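Local coordinates for osmolarity sensor protein EnvZ (PDB 5XGA) that probably senses osmolarity through its periplasmic domain and acts as a histidine kinase that relays the signal by phosphoryl transfer, at residues 11-14 against 15-19; 19-22 against 23-27; 40-43 against 44-47; 77-80 against 81-85. All coordinates share one frame; numbering follows the deposited sequence.

Interaction 1 (11-14 against 15-19); sequences QQFN and KVLAY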
loop_
_atom_site.group_PDB
_atom_site.type_symbol
_atom_site.label_atom_id
_atom_site.label_comp_id
_atom_site.label_asym_id
_atom_site.label_seq_id
_atom_site.Cartn_x
_atom_site.Cartn_y
_atom_site.Cartn_z
ATOM N N GLN A 11 -11.931 -1.915 0.603
ATOM C CA GLN A 11 -11.943 -0.941 -0.488
ATOM C C GLN A 11 -11.478 0.433 -0.019
ATOM O O GLN A 11 -10.709 1.113 -0.697
ATOM C CB GLN A 11 -13.343 -0.840 -1.094
ATOM C CG GLN A 11 -13.894 -2.167 -1.630
ATOM C CD GLN A 11 -14.654 -2.983 -0.577
ATOM O OE1 GLN A 11 -14.300 -2.987 0.602
ATOM N NE2 GLN A 11 -15.708 -3.680 -1.011
ATOM N N GLN A 12 -11.954 0.856 1.149
ATOM C CA GLN A 12 -11.518 2.132 1.713
ATOM C C GLN A 12 -10.041 2.095 2.102
ATOM O O GLN A 12 -9.314 3.085 1.941
ATOM C CB GLN A 12 -12.362 2.472 2.936
ATOM C CG GLN A 12 -12.070 3.813 3.528
ATOM C CD GLN A 12 -13.044 4.124 4.630
ATOM O OE1 GLN A 12 -13.568 3.208 5.274
ATOM N NE2 GLN A 12 -13.319 5.409 4.845
ATOM N N PHE A 13 -9.607 0.954 2.640
ATOM C CA PHE A 13 -8.219 0.800 3.057
ATOM C C PHE A 13 -7.285 0.905 1.864
ATOM O O PHE A 13 -6.244 1.549 1.944
ATOM C CB PHE A 13 -8.002 -0.525 3.766
ATOM C CG PHE A 13 -6.593 -0.721 4.241
ATOM C CD1 PHE A 13 -6.112 -0.022 5.330
ATOM C CD2 PHE A 13 -5.756 -1.615 3.605
ATOM C CE1 PHE A 13 -4.816 -0.214 5.774
ATOM C CE2 PHE A 13 -4.457 -1.807 4.044
ATOM C CZ PHE A 13 -3.991 -1.110 5.125
ATOM N N ASN A 14 -7.661 0.263 0.758
ATOM C CA ASN A 14 -6.876 0.356 -0.473
ATOM C C ASN A 14 -6.732 1.805 -0.949
ATOM O O ASN A 14 -5.663 2.218 -1.434
ATOM C CB ASN A 14 -7.517 -0.506 -1.570
ATOM C CG ASN A 14 -6.572 -0.799 -2.711
ATOM O OD1 ASN A 14 -6.793 -0.373 -3.861
ATOM N ND2 ASN A 14 -5.509 -1.538 -2.410
ATOM N N LYS A 15 -7.809 2.578 -0.831
ATOM C CA LYS A 15 -7.764 3.979 -1.255
ATOM C C LYS A 15 -6.791 4.755 -0.390
ATOM O O LYS A 15 -5.993 5.562 -0.880
ATOM C CB LYS A 15 -9.142 4.638 -1.177
ATOM C CG LYS A 15 -10.185 4.068 -2.115
ATOM C CD LYS A 15 -11.442 4.943 -2.131
ATOM C CE LYS A 15 -11.325 6.025 -3.194
ATOM N NZ LYS A 15 -11.074 5.422 -4.544
ATOM N N VAL A 16 -6.882 4.515 0.912
ATOM C CA VAL A 16 -6.009 5.160 1.883
ATOM C C VAL A 16 -4.554 4.790 1.639
ATOM O O VAL A 16 -3.680 5.652 1.523
ATOM C CB VAL A 16 -6.399 4.763 3.310
ATOM C CG1 VAL A 16 -5.270 5.102 4.273
ATOM C CG2 VAL A 16 -7.706 5.447 3.696
ATOM N N LEU A 17 -4.310 3.492 1.548
ATOM C CA LEU A 17 -2.981 2.971 1.281
ATOM C C LEU A 17 -2.359 3.576 0.018
ATOM O O LEU A 17 -1.186 3.959 0.005
ATOM C CB LEU A 17 -3.060 1.456 1.149
ATOM C CG LEU A 17 -1.780 0.706 0.854
ATOM C CD1 LEU A 17 -0.802 0.907 1.980
ATOM C CD2 LEU A 17 -2.115 -0.770 0.667
ATOM N N ALA A 18 -3.146 3.649 -1.046
ATOM C CA ALA A 18 -2.650 4.152 -2.330
ATOM C C ALA A 18 -2.167 5.591 -2.215
ATOM O O ALA A 18 -1.078 5.939 -2.682
ATOM C CB ALA A 18 -3.733 4.041 -3.389
ATOM N N TYR A 19 -2.991 6.427 -1.599
ATOM C CA TYR A 19 -2.650 7.830 -1.405
ATOM C C TYR A 19 -1.386 7.999 -0.584
ATOM O O TYR A 19 -0.504 8.775 -0.947
ATOM C CB TYR A 19 -3.787 8.588 -0.732
ATOM C CG TYR A 19 -3.536 10.072 -0.811
ATOM C CD1 TYR A 19 -3.373 10.690 -2.045
ATOM C CD2 TYR A 19 -3.415 10.851 0.334
ATOM C CE1 TYR A 19 -3.118 12.050 -2.145
ATOM C CE2 TYR A 19 -3.163 12.220 0.244
ATOM C CZ TYR A 19 -3.011 12.808 -1.001
ATOM O OH TYR A 19 -2.757 14.157 -1.116
#
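Early in helix 10-24, Phe13 and Leu17 lie one turn apart and form an apolar pair on the buried flank. Methyl CD2 of Leu17 comes obliquely to the ring, 4.2 Å from Phe13 CE2. Both side chains leave with CG anti to the backbone N (chi1 -179° for Phe13, 179° for Leu17), which sends them off the helix in the same sense. Beneath them runs a short, nearly straight bond, 2.8 Å from Leu17 N to Phe13 O with 172° at the hydrogen. The helix is the element that packs on the antiparallel sheet of the domain: Phe13 and Leu17 rest on Val100 and Val114 of its strands, and Asn14, Leu17 and Ala18 turn to Met79 of helix 73-83. Asn14 O receives Ala18 N at 2.9 Å, and the Ala18 methyl CB closes in on the same oxygen at 3.3 Å. Lys15 leans back along the chain, its CG 3.3 Å from Gln11 O, before bends at chi3 and chi4 carry NZ to OE1 of Gln78. OD1 of the buried Asn14 accepts from NE2 of that same glutamine, while on another flank Val16 CG2 packs 3.4 Å from Gln12 O.

Interaction 2 (19-22 against 23-27); sequences YEVR and MLMTD. With CPS (3-[(3-cholamidopropyl)dimethylammonio]-1-propanesulfonate), chain B.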
loop_
_atom_site.group_PDB
_atom_site.type_symbol
_atom_site.label_atom_id
_atom_site.label_comp_id
_atom_site.label_asym_id
_atom_site.label_seq_id
_atom_site.Cartn_x
_atom_site.Cartn_y
_atom_site.Cartn_z
ATOM N N TYR A 19 -2.991 6.427 -1.599
ATOM C CA TYR A 19 -2.650 7.830 -1.405
ATOM C C TYR A 19 -1.386 7.999 -0.584
ATOM O O TYR A 19 -0.504 8.775 -0.947
ATOM C CB TYR A 19 -3.787 8.588 -0.732
ATOM C CG TYR A 19 -3.536 10.072 -0.811
ATOM C CD1 TYR A 19 -3.373 10.690 -2.045
ATOM C CD2 TYR A 19 -3.415 10.851 0.334
ATOM C CE1 TYR A 19 -3.118 12.050 -2.145
ATOM C CE2 TYR A 19 -3.163 12.220 0.244
ATOM C CZ TYR A 19 -3.011 12.808 -1.001
ATOM O OH TYR A 19 -2.757 14.157 -1.116
ATOM N N GLU A 20 -1.285 7.261 0.518
ATOM C CA GLU A 20 -0.120 7.364 1.388
ATOM C C GLU A 20 1.130 6.779 0.739
ATOM O O GLU A 20 2.202 7.353 0.852
ATOM C CB GLU A 20 -0.398 6.680 2.743
ATOM C CG GLU A 20 -1.630 7.239 3.433
ATOM C CD GLU A 20 -1.676 6.963 4.931
ATOM O OE1 GLU A 20 -0.717 6.375 5.472
ATOM O OE2 GLU A 20 -2.672 7.351 5.573
ATOM N N VAL A 21 1.008 5.638 0.059
ATOM C CA VAL A 21 2.166 5.097 -0.646
ATOM C C VAL A 21 2.637 6.051 -1.746
ATOM O O VAL A 21 3.836 6.164 -2.014
ATOM C CB VAL A 21 1.870 3.738 -1.248
ATOM C CG1 VAL A 21 2.985 3.340 -2.212
ATOM C CG2 VAL A 21 1.732 2.716 -0.128
ATOM N N ARG A 22 1.692 6.740 -2.368
ATOM C CA ARG A 22 2.036 7.721 -3.391
ATOM C C ARG A 22 2.952 8.794 -2.786
ATOM O O ARG A 22 3.934 9.217 -3.396
ATOM C CB ARG A 22 0.766 8.342 -3.971
ATOM C CG ARG A 22 1.008 9.177 -5.202
ATOM C CD ARG A 22 -0.280 9.773 -5.716
ATOM N NE ARG A 22 0.001 10.925 -6.566
ATOM C CZ ARG A 22 -0.881 11.880 -6.839
ATOM N NH1 ARG A 22 -2.106 11.816 -6.335
ATOM N NH2 ARG A 22 -0.534 12.900 -7.615
ATOM N N MET A 23 2.645 9.201 -1.558
ATOM C CA MET A 23 3.466 10.174 -0.847
ATOM C C MET A 23 4.798 9.578 -0.398
ATOM O O MET A 23 5.817 10.263 -0.416
ATOM C CB MET A 23 2.703 10.736 0.362
ATOM C CG MET A 23 1.796 11.928 0.058
ATOM S SD MET A 23 0.822 12.427 1.513
ATOM C CE MET A 23 -0.363 11.091 1.575
ATOM N N LEU A 24 4.799 8.303 0.002
ATOM C CA LEU A 24 6.045 7.623 0.333
ATOM C C LEU A 24 7.012 7.722 -0.809
ATOM O O LEU A 24 8.227 7.812 -0.621
ATOM C CB LEU A 24 5.813 6.152 0.628
ATOM C CG LEU A 24 5.529 5.792 2.063
ATOM C CD1 LEU A 24 5.440 4.285 2.116
ATOM C CD2 LEU A 24 6.659 6.353 2.943
ATOM N N MET A 25 6.442 7.687 -2.007
ATOM C CA MET A 25 7.209 7.485 -3.223
ATOM C C MET A 25 7.932 8.712 -3.729
ATOM O O MET A 25 8.775 8.603 -4.616
ATOM C CB MET A 25 6.286 6.963 -4.322
ATOM C CG MET A 25 6.041 5.481 -4.225
ATOM S SD MET A 25 5.023 4.865 -5.582
ATOM C CE MET A 25 4.057 6.312 -5.941
ATOM N N THR A 26 7.622 9.886 -3.188
ATOM C CA THR A 26 8.171 11.093 -3.788
ATOM C C THR A 26 8.321 12.235 -2.785
ATOM O O THR A 26 7.701 12.233 -1.727
ATOM C CB THR A 26 7.271 11.548 -4.967
ATOM O OG1 THR A 26 7.888 12.633 -5.676
ATOM C CG2 THR A 26 5.902 11.986 -4.450
ATOM N N ASP A 27 9.145 13.216 -3.131
ATOM C CA ASP A 27 9.265 14.413 -2.313
ATOM C C ASP A 27 8.356 15.529 -2.848
ATOM O O ASP A 27 8.204 16.579 -2.208
ATOM C CB ASP A 27 10.725 14.882 -2.243
ATOM C CG ASP A 27 11.310 15.202 -3.613
ATOM O OD1 ASP A 27 10.695 14.823 -4.626
ATOM O OD2 ASP A 27 12.392 15.825 -3.672
HETATM C C1 CPS B . 6.938 1.770 -2.158
HETATM C C2 CPS B . 8.241 1.597 -1.413
HETATM C C3 CPS B . 9.026 3.876 -2.241
HETATM C C4 CPS B . 10.153 4.686 -2.836
HETATM C C5 CPS B . 11.417 4.520 -2.061
HETATM C C6 CPS B . 11.714 3.047 -1.970
HETATM C C7 CPS B . 13.090 2.931 -1.386
HETATM C C8 CPS B . 13.779 4.123 -2.010
HETATM C C9 CPS B . 12.710 4.952 -2.723
HETATM C C10 CPS B . 11.214 5.209 -0.717
HETATM C C11 CPS B . 8.037 2.186 -0.037
HETATM C C12 CPS B . 6.951 1.084 -3.511
HETATM C C13 CPS B . 7.205 -0.391 -3.328
HETATM C C14 CPS B . 8.574 -0.564 -2.690
HETATM C C15 CPS B . 8.606 0.112 -1.342
HETATM C C16 CPS B . 9.939 -0.144 -0.661
HETATM C C17 CPS B . 11.062 0.744 -1.194
HETATM C C18 CPS B . 10.642 2.226 -1.280
HETATM C C19 CPS B . 9.362 2.401 -2.063
HETATM C C20 CPS B . 13.075 6.451 -2.755
HETATM C C21 CPS B . 11.969 7.399 -3.230
HETATM C C22 CPS B . 14.357 6.699 -3.545
HETATM C C23 CPS B . 14.995 8.071 -3.417
HETATM C C24 CPS B . 16.500 7.965 -3.632
HETATM C C25 CPS B . 18.758 8.090 -2.652
HETATM C C26 CPS B . 19.481 8.268 -1.303
HETATM C C27 CPS B . 21.010 8.088 -1.354
HETATM C C28 CPS B . 21.607 9.982 -0.032
HETATM C C29 CPS B . 21.031 7.947 1.049
HETATM C C30 CPS B . 23.078 7.988 -0.153
HETATM N N1 CPS B . 17.291 8.167 -2.575
HETATM N N2 CPS B . 21.701 8.521 -0.122
HETATM O O1 CPS B . 16.984 7.720 -4.730
HETATM O O2 CPS B . 7.070 -1.045 -4.589
HETATM O O3 CPS B . 11.556 0.223 -2.429
HETATM O O4 CPS B . 10.376 4.211 -4.138
#
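Methyl CE of Met23 comes obliquely to the Tyr19 ring, 3.3 Å from Tyr19 CE2 and equally near Tyr19 CD2, a tight approach. The sulfur follows less closely: Met23 SD is 4.8 Å from the centroid of the Tyr19 ring and 36° off its normal, so its contact is oblique as well. The bend at chi3 (-73°) folds CE of Met23 back to the tyrosine. Two residues on, Met25 also reaches back. Its CG packs 3.2 Å from Val21 O, its sulfur touches Val21 CG1, and its methyl CE lies 3.5 Å from Arg22 CA, with chi3 (-29°) well away from a staggered value. Below the side chains the backbone changes character: Leu24 N gives a good bond to Glu20 O (2.9 Å), whereas Met25 N divides itself between two weak bonds, to Val21 O and to Arg22 O. Thr26 has an extended backbone, and its OG1 bonds to Lys28 O. Farther out, Leu83 of helix 73-83 packs on Val21, Arg22 and Met25. Leu24 CD1 and Met25 CG meet the CHAPS molecule of chain B, the latter 3.9 Å from its C3; Thr104 and Ser107 hydrogen-bond this molecule. The arrangement joins a Met-aromatic contact between residues four apart on a helix to one wall of the detergent-binding pocket.

Interaction 3 (40-43 against 44-47); sequences PPAF and RREI. With CPS (3-[(3-cholamidopropyl)dimethylammonio]-1-propanesulfonate), chain C.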
loop_
_atom_site.group_PDB
_atom_site.type_symbol
_atom_site.label_atom_id
_atom_site.label_comp_id
_atom_site.label_asym_id
_atom_site.label_seq_id
_atom_site.Cartn_x
_atom_site.Cartn_y
_atom_site.Cartn_z
ATOM N N PRO A 40 6.829 16.835 2.936
ATOM C CA PRO A 40 7.902 16.889 3.939
ATOM C C PRO A 40 8.427 15.488 4.278
ATOM O O PRO A 40 7.630 14.555 4.410
ATOM C CB PRO A 40 7.221 17.532 5.154
ATOM C CG PRO A 40 6.065 18.349 4.559
ATOM C CD PRO A 40 5.592 17.501 3.385
ATOM N N PRO A 41 9.754 15.333 4.396
ATOM C CA PRO A 41 10.326 14.024 4.759
ATOM C C PRO A 41 9.686 13.444 6.017
ATOM O O PRO A 41 9.393 12.253 6.078
ATOM C CB PRO A 41 11.805 14.335 5.005
ATOM C CG PRO A 41 12.064 15.581 4.222
ATOM C CD PRO A 41 10.786 16.367 4.215
ATOM N N ALA A 42 9.462 14.292 7.018
ATOM C CA ALA A 42 8.855 13.836 8.270
ATOM C C ALA A 42 7.542 13.088 8.039
ATOM O O ALA A 42 7.256 12.108 8.725
ATOM C CB ALA A 42 8.629 15.017 9.206
ATOM N N PHE A 43 6.741 13.554 7.086
ATOM C CA PHE A 43 5.461 12.912 6.777
ATOM C C PHE A 43 5.689 11.515 6.240
ATOM O O PHE A 43 4.938 10.573 6.528
ATOM C CB PHE A 43 4.674 13.718 5.735
ATOM C CG PHE A 43 4.095 14.994 6.264
ATOM C CD1 PHE A 43 4.248 15.341 7.598
ATOM C CD2 PHE A 43 3.388 15.843 5.433
ATOM C CE1 PHE A 43 3.706 16.516 8.090
ATOM C CE2 PHE A 43 2.851 17.027 5.919
ATOM C CZ PHE A 43 3.008 17.358 7.245
ATOM N N ARG A 44 6.721 11.401 5.420
ATOM C CA ARG A 44 7.023 10.143 4.751
ATOM C C ARG A 44 7.483 9.091 5.753
ATOM O O ARG A 44 7.049 7.942 5.697
ATOM C CB ARG A 44 8.072 10.374 3.670
ATOM C CG ARG A 44 7.510 11.139 2.469
ATOM C CD ARG A 44 8.140 10.571 1.188
ATOM N NE ARG A 44 9.264 11.382 0.814
ATOM C CZ ARG A 44 10.179 11.092 -0.108
ATOM N NH1 ARG A 44 10.168 9.950 -0.804
ATOM N NH2 ARG A 44 11.132 11.976 -0.313
ATOM N N ARG A 45 8.354 9.505 6.671
ATOM C CA ARG A 45 8.760 8.663 7.790
ATOM C C ARG A 45 7.566 8.216 8.623
ATOM O O ARG A 45 7.479 7.056 9.015
ATOM C CB ARG A 45 9.767 9.398 8.675
ATOM C CG ARG A 45 11.180 9.387 8.136
ATOM C CD ARG A 45 12.174 9.921 9.152
ATOM N NE ARG A 45 11.952 11.335 9.442
ATOM C CZ ARG A 45 12.556 12.340 8.808
ATOM N NH1 ARG A 45 13.423 12.092 7.833
ATOM N NH2 ARG A 45 12.293 13.598 9.147
ATOM N N GLU A 46 6.633 9.126 8.889
ATOM C CA GLU A 46 5.495 8.782 9.743
ATOM C C GLU A 46 4.477 7.889 9.019
ATOM O O GLU A 46 3.894 6.987 9.620
ATOM C CB GLU A 46 4.816 10.049 10.262
ATOM C CG GLU A 46 4.018 9.829 11.537
ATOM C CD GLU A 46 4.841 9.175 12.639
ATOM O OE1 GLU A 46 4.689 7.950 12.865
ATOM O OE2 GLU A 46 5.641 9.887 13.283
ATOM N N ILE A 47 4.255 8.137 7.732
ATOM C CA ILE A 47 3.392 7.257 6.927
ATOM C C ILE A 47 3.898 5.818 6.936
ATOM O O ILE A 47 3.126 4.872 7.139
ATOM C CB ILE A 47 3.310 7.708 5.450
ATOM C CG1 ILE A 47 2.424 8.947 5.318
ATOM C CG2 ILE A 47 2.749 6.564 4.591
ATOM C CD1 ILE A 47 2.542 9.677 3.951
HETATM C C1 CPS C . 13.349 8.652 5.285
HETATM C C2 CPS C . 12.345 7.717 4.633
HETATM C C3 CPS C . 12.455 5.627 6.159
HETATM C C4 CPS C . 13.151 4.288 6.402
HETATM C C5 CPS C . 13.111 3.338 5.217
HETATM C C6 CPS C . 13.068 4.047 3.891
HETATM C C7 CPS C . 12.700 2.931 2.965
HETATM C C8 CPS C . 13.871 2.061 3.343
HETATM C C9 CPS C . 14.318 2.523 4.742
HETATM C C10 CPS C . 11.924 2.428 5.470
HETATM C C11 CPS C . 11.064 7.779 5.421
HETATM C C12 CPS C . 13.208 10.142 4.976
HETATM C C13 CPS C . 13.127 10.471 3.500
HETATM C C14 CPS C . 13.148 9.194 2.684
HETATM C C15 CPS C . 12.108 8.218 3.193
HETATM C C16 CPS C . 11.908 7.129 2.166
HETATM C C17 CPS C . 12.823 5.969 2.458
HETATM C C18 CPS C . 12.328 5.343 3.740
HETATM C C19 CPS C . 12.802 6.259 4.822
HETATM C C20 CPS C . 14.870 1.327 5.544
HETATM C C21 CPS C . 15.103 1.589 7.035
HETATM C C22 CPS C . 16.121 0.702 4.915
HETATM C C23 CPS C . 15.912 -0.392 3.865
HETATM C C24 CPS C . 17.231 -1.025 3.414
HETATM C C25 CPS C . 15.990 -2.521 1.925
HETATM C C26 CPS C . 15.838 -4.043 2.013
HETATM C C27 CPS C . 17.075 -4.784 1.491
HETATM C C28 CPS C . 15.576 -5.642 -0.138
HETATM C C29 CPS C . 17.166 -3.988 -0.749
HETATM C C30 CPS C . 18.001 -6.155 -0.221
HETATM N N1 CPS C . 17.220 -2.009 2.517
HETATM N N2 CPS C . 16.944 -5.172 0.082
HETATM O O1 CPS C . 18.317 -0.669 3.849
HETATM O O2 CPS C . 14.193 11.360 3.185
HETATM O O3 CPS C . 14.156 6.434 2.638
HETATM O O4 CPS C . 14.469 4.521 6.838
#
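The Arg45 guanidinium lies with one face over the first turn of its own helix, above Ala42 N and Pro41 C, the latter 4.0 Å from its plane. NH2 of Arg45 touches Ala42 CB at 3.9 Å, and NH1 stands near Pro41 CB. The bend at chi3 (-65°) lets the chain double back in this way. The CHAPS molecule of chain C meets the same group obliquely, its C12 3.5 Å from Arg45 NH1, and its C11 methyl is pushed against Arg45 CG at only 3.2 Å. Arg44 offers a face of its guanidinium to C14 of this steroid. The Phe43 ring carries Pro40 CG over one face, 3.7 Å above its plane and displaced to the rim. Pro40 is the N-cap and Pro41, lacking an N-H, opens the helix. The bonds of this first turn are weak, Arg44 N sharing itself between Pro40 O and Pro41 O, but Arg45 N then reaches Pro41 O at 3.0 Å, with 169° at the hydrogen. Ile47 bends its CG1 to within 3.2 Å of Phe43 O. Arginine side chains thus line two detergent sites, as Arg44 also belongs to the pocket of the chain B molecule. Arg44 NH1 bonds to Leu24 O at the C-terminal end of helix 10-24, Ile47 packs on Glu20, Met23 and Leu24 of that helix, and Arg44 touches Asp27 and Val39 in the flanking loops.

Interaction 4 (77-80 against 81-85); sequences HQMA and QQLGG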
loop_
_atom_site.group_PDB
_atom_site.type_symbol
_atom_site.label_atom_id
_atom_site.label_comp_id
_atom_site.label_asym_id
_atom_site.label_seq_id
_atom_site.Cartn_x
_atom_site.Cartn_y
_atom_site.Cartn_z
ATOM N N HIS A 77 -5.804 -2.278 -10.155
ATOM C CA HIS A 77 -5.912 -1.166 -11.104
ATOM C C HIS A 77 -6.073 0.167 -10.369
ATOM O O HIS A 77 -5.455 1.177 -10.731
ATOM C CB HIS A 77 -7.082 -1.378 -12.054
ATOM C CG HIS A 77 -6.750 -2.228 -13.233
ATOM N ND1 HIS A 77 -6.234 -1.708 -14.403
ATOM C CD2 HIS A 77 -6.847 -3.564 -13.426
ATOM C CE1 HIS A 77 -6.035 -2.687 -15.267
ATOM N NE2 HIS A 77 -6.396 -3.824 -14.697
ATOM N N GLN A 78 -6.906 0.155 -9.331
ATOM C CA GLN A 78 -7.132 1.345 -8.520
ATOM C C GLN A 78 -5.806 1.809 -7.917
ATOM O O GLN A 78 -5.491 2.991 -7.924
ATOM C CB GLN A 78 -8.169 1.068 -7.422
ATOM C CG GLN A 78 -8.455 2.282 -6.524
ATOM C CD GLN A 78 -9.498 2.015 -5.436
ATOM O OE1 GLN A 78 -10.521 2.702 -5.361
ATOM N NE2 GLN A 78 -9.234 1.028 -4.584
ATOM N N MET A 79 -5.021 0.869 -7.411
ATOM C CA MET A 79 -3.704 1.183 -6.870
ATOM C C MET A 79 -2.773 1.659 -7.989
ATOM O O MET A 79 -2.101 2.680 -7.849
ATOM C CB MET A 79 -3.116 -0.041 -6.158
ATOM C CG MET A 79 -1.696 0.154 -5.619
ATOM S SD MET A 79 -1.632 1.200 -4.141
ATOM C CE MET A 79 -2.635 0.237 -2.985
ATOM N N ALA A 80 -2.753 0.937 -9.104
ATOM C CA ALA A 80 -1.874 1.309 -10.229
ATOM C C ALA A 80 -2.122 2.745 -10.693
ATOM O O ALA A 80 -1.181 3.506 -10.950
ATOM C CB ALA A 80 -2.065 0.345 -11.405
ATOM N N GLN A 81 -3.393 3.102 -10.809
ATOM C CA GLN A 81 -3.775 4.440 -11.253
ATOM C C GLN A 81 -3.303 5.530 -10.298
ATOM O O GLN A 81 -2.905 6.601 -10.737
ATOM C CB GLN A 81 -5.290 4.529 -11.422
ATOM C CG GLN A 81 -5.724 5.236 -12.686
ATOM C CD GLN A 81 -6.959 4.605 -13.292
ATOM O OE1 GLN A 81 -7.707 3.898 -12.609
ATOM N NE2 GLN A 81 -7.176 4.843 -14.583
ATOM N N GLN A 82 -3.354 5.272 -8.995
ATOM C CA GLN A 82 -2.943 6.273 -8.012
ATOM C C GLN A 82 -1.434 6.375 -7.918
ATOM O O GLN A 82 -0.882 7.466 -7.789
ATOM C CB GLN A 82 -3.520 5.951 -6.630
ATOM C CG GLN A 82 -4.994 6.228 -6.492
ATOM C CD GLN A 82 -5.325 7.698 -6.649
ATOM O OE1 GLN A 82 -4.836 8.551 -5.897
ATOM N NE2 GLN A 82 -6.157 8.001 -7.639
ATOM N N LEU A 83 -0.756 5.236 -7.961
ATOM C CA LEU A 83 0.702 5.239 -7.853
ATOM C C LEU A 83 1.344 5.631 -9.166
ATOM O O LEU A 83 2.520 5.995 -9.200
ATOM C CB LEU A 83 1.235 3.869 -7.423
ATOM C CG LEU A 83 0.721 3.332 -6.082
ATOM C CD1 LEU A 83 1.562 2.143 -5.629
ATOM C CD2 LEU A 83 0.701 4.429 -5.018
ATOM N N GLY A 84 0.582 5.516 -10.249
ATOM C CA GLY A 84 1.046 5.933 -11.565
ATOM C C GLY A 84 2.004 4.983 -12.261
ATOM O O GLY A 84 2.873 5.415 -13.021
ATOM N N GLY A 85 1.843 3.689 -12.014
ATOM C CA GLY A 85 2.675 2.674 -12.641
ATOM C C GLY A 85 2.104 1.291 -12.388
ATOM O O GLY A 85 1.228 1.144 -11.536
#
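Gln81 N binds His77 O at 2.8 Å and Leu83 N binds Met79 O at 2.9 Å, the straightest bonds in the last turns of helix 73-83. At its C-terminal end Ala80 O takes two backbone N-H groups: Gly84 N at 2.8 Å and Gly85 N at 3.2 Å. The second of these bonds closes a pi-turn, with its donor five residues beyond its acceptor, and the turn is made by Gly84 in the left-handed helical region (phi 78°). Neither N-H points straight at the oxygen, as expected when two neighbouring donors converge on one acceptor. The turn also brings Gly85 O back over Ala80, where it meets the CA in a CH...O contact and the CB at 3.4 Å. From Gly85 the chain goes on to strand 87-92, and Gly85 O bonds to OG1 of Thr87.

One step back the bonding is uneven, for between the two good bonds of Gln81 N and Leu83 N, Gln82 N makes two weak ones, to Gln78 O and to Met79 O. On the buried side Met79 and Leu83 pack together one turn apart, the Met79 sulfur 3.6 Å from Leu83 CD1. Met79 begins with CG anti to the backbone N, then bends at chi2 (74°) and chi3 (61°), which brings SD against the leucine branch at a slant. Val89 and Leu102 of the sheet touch Met79, and Thr104 and Trp105 touch Leu83. Leu83 CG fits beside both the sulfur and the backbone of Met79, 3.4 Å from Met79 O.

In the fold
All four are local contacts; interactions 1 and 2 overlap at Tyr19, and 3 and 4 follow in series. The first two follow helix 10-24 from its start to the turn beyond it, their centres about 12 Å apart. After the small hairpin 28-30/36-38, interaction 3 opens helix 41-51 and returns to interaction 2, where Arg44 NH1 meets Leu24 O. Interaction 4, at the end of helix 73-83, touches both parts of helix 10-24: Gln78 joins it to interaction 1 and Leu83 to interaction 2. Interactions 3 and 4 do not touch each other, but both touch interaction 2 on helix 10-24, which thereby joins the two helices, with the detergent sites near its C-terminal end.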